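Local coordinates for protein geranyltranstransferase (PDB 4WK5) that probably acts as a magnesium-dependent prenyltransferase of the FPP/GGPP synthase family in isoprenoid biosynthesis, at residues A[154-159]-A[186-191]. Sequence-based numbering, arbitrary orientation.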
loop_
_atom_site.group_PDB
_atom_site.type_symbol
_atom_site.label_atom_id
_atom_site.label_comp_id
_atom_site.label_asym_id
_atom_site.label_seq_id
_atom_site.Cartn_x
_atom_site.Cartn_y
_atom_site.Cartn_z
ATOM N N TYR A 154 0.370 -4.166 7.591
ATOM C CA TYR A 154 1.704 -3.910 8.098
ATOM C C TYR A 154 2.306 -5.168 8.744
ATOM O O TYR A 154 3.483 -5.446 8.556
ATOM C CB TYR A 154 1.683 -2.751 9.087
ATOM C CG TYR A 154 3.073 -2.302 9.456
ATOM C CD1 TYR A 154 3.916 -1.734 8.497
ATOM C CD2 TYR A 154 3.560 -2.475 10.744
ATOM C CE1 TYR A 154 5.210 -1.331 8.824
ATOM C CE2 TYR A 154 4.846 -2.066 11.080
ATOM C CZ TYR A 154 5.661 -1.501 10.114
ATOM O OH TYR A 154 6.937 -1.095 10.450
ATOM N N LYS A 155 1.502 -5.914 9.499
ATOM C CA LYS A 155 1.957 -7.203 10.041
ATOM C C LYS A 155 2.426 -8.172 8.951
ATOM O O LYS A 155 3.467 -8.827 9.075
ATOM C CB LYS A 155 0.841 -7.860 10.863
ATOM C CG LYS A 155 0.782 -7.369 12.298
ATOM C CD LYS A 155 -0.108 -8.276 13.151
ATOM C CE LYS A 155 -0.197 -7.775 14.588
ATOM N NZ LYS A 155 -1.270 -8.466 15.361
ATOM N N LEU A 156 1.657 -8.261 7.872
ATOM C CA LEU A 156 2.018 -9.126 6.759
ATOM C C LEU A 156 3.365 -8.724 6.141
ATOM O O LEU A 156 4.196 -9.587 5.820
ATOM C CB LEU A 156 0.887 -9.103 5.710
ATOM C CG LEU A 156 -0.396 -9.806 6.196
ATOM C CD1 LEU A 156 -1.599 -9.391 5.341
ATOM C CD2 LEU A 156 -0.254 -11.343 6.214
ATOM N N LEU A 157 3.607 -7.417 6.048
ATOM C CA LEU A 157 4.859 -6.914 5.493
ATOM C C LEU A 157 6.018 -7.288 6.430
ATOM O O LEU A 157 7.062 -7.740 5.970
ATOM C CB LEU A 157 4.773 -5.408 5.292
ATOM C CG LEU A 157 5.955 -4.666 4.628
ATOM C CD1 LEU A 157 7.062 -4.322 5.634
ATOM C CD2 LEU A 157 6.502 -5.448 3.460
ATOM N N LEU A 158 5.823 -7.094 7.738
ATOM C CA LEU A 158 6.868 -7.451 8.701
ATOM C C LEU A 158 7.153 -8.944 8.618
ATOM O O LEU A 158 8.303 -9.367 8.707
ATOM C CB LEU A 158 6.474 -7.067 10.129
ATOM C CG LEU A 158 6.373 -5.566 10.422
ATOM C CD1 LEU A 158 5.829 -5.374 11.826
ATOM C CD2 LEU A 158 7.731 -4.889 10.281
ATOM N N GLY A 159 6.100 -9.734 8.433
ATOM C CA GLY A 159 6.264 -11.170 8.281
ATOM C C GLY A 159 7.124 -11.504 7.068
ATOM O O GLY A 159 7.984 -12.388 7.122
ATOM N N THR A 186 1.524 -15.110 7.253
ATOM C CA THR A 186 0.386 -15.867 6.743
ATOM C C THR A 186 -0.812 -15.810 7.697
ATOM O O THR A 186 -1.960 -15.612 7.273
ATOM C CB THR A 186 0.775 -17.342 6.505
ATOM O OG1 THR A 186 1.901 -17.378 5.620
ATOM C CG2 THR A 186 -0.389 -18.127 5.889
ATOM N N GLY A 187 -0.541 -15.965 8.987
ATOM C CA GLY A 187 -1.593 -15.941 9.993
ATOM C C GLY A 187 -2.421 -14.665 10.003
ATOM O O GLY A 187 -3.652 -14.717 10.118
ATOM N N ALA A 188 -1.757 -13.518 9.882
ATOM C CA ALA A 188 -2.461 -12.248 10.061
ATOM C C ALA A 188 -3.581 -12.065 9.026
ATOM O O ALA A 188 -4.668 -11.578 9.365
ATOM C CB ALA A 188 -1.468 -11.062 10.008
ATOM N N LEU A 189 -3.344 -12.464 7.777
ATOM C CA LEU A 189 -4.364 -12.237 6.759
ATOM C C LEU A 189 -5.521 -13.221 6.945
ATOM O O LEU A 189 -6.681 -12.867 6.720
ATOM C CB LEU A 189 -3.794 -12.347 5.341
ATOM C CG LEU A 189 -4.723 -11.917 4.193
ATOM C CD1 LEU A 189 -5.298 -10.520 4.420
ATOM C CD2 LEU A 189 -3.916 -11.939 2.886
ATOM N N PHE A 190 -5.226 -14.448 7.366
ATOM C CA PHE A 190 -6.323 -15.379 7.662
ATOM C C PHE A 190 -7.104 -14.925 8.886
ATOM O O PHE A 190 -8.318 -15.075 8.934
ATOM C CB PHE A 190 -5.798 -16.808 7.851
ATOM C CG PHE A 190 -5.559 -17.537 6.548
ATOM C CD1 PHE A 190 -6.632 -17.996 5.786
ATOM C CD2 PHE A 190 -4.269 -17.757 6.087
ATOM C CE1 PHE A 190 -6.412 -18.665 4.577
ATOM C CE2 PHE A 190 -4.037 -18.416 4.894
ATOM C CZ PHE A 190 -5.113 -18.879 4.134
ATOM N N ALA A 191 -6.425 -14.353 9.877
ATOM C CA ALA A 191 -7.139 -13.847 11.044
ATOM C C ALA A 191 -8.123 -12.753 10.618
ATOM O O ALA A 191 -9.245 -12.653 11.143
ATOM C CB ALA A 191 -6.156 -13.316 12.081
#
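Leu156 carries most of this contact, reaching from helix 143-166 onto the backbone and side chain of Leu189 on helix 175-201. Segments 154-159 and 186-191 run nearly antiparallel, their axes at 160° and 8.5 Å apart at closest approach. Leu156 holds CG anti to its carbonyl carbon (chi1 -69°), and the fork beyond CG spreads over the neighbouring turn: CD2 lies 3.6 Å from the amide N of Leu189, while CD1 meets Leu189 CB at 3.7 Å. The two leucine side chains cross at about a right angle, and both methyls of Leu156 lie against Leu189 CB. Ala188 suits its place across from Leu156, where the CA atoms of the two segments come nearest (6.4 Å), for its small CB points at the other helix and still sits 4.0 Å from Leu156 CD2. An alanine in place of Leu156 would remove CG and both methyls and would probably open a gap beside Leu189 and Ala188. Phe88 and Val85 of helix 75-96 pack on Leu156 and Leu189 respectively, continuing the apolar core of this mainly helical isoprenoid synthase fold. The contact is looser at Lys155, which is exposed to solvent and gives only its aliphatic root, CB standing 4.0 Å from Ala188 CB, while its extended chain carries the ammonium group away from the core. Lacking any polar bond between the segments, the contact rests on van der Waals packing and the burial of hydrocarbon, most of it around Leu156.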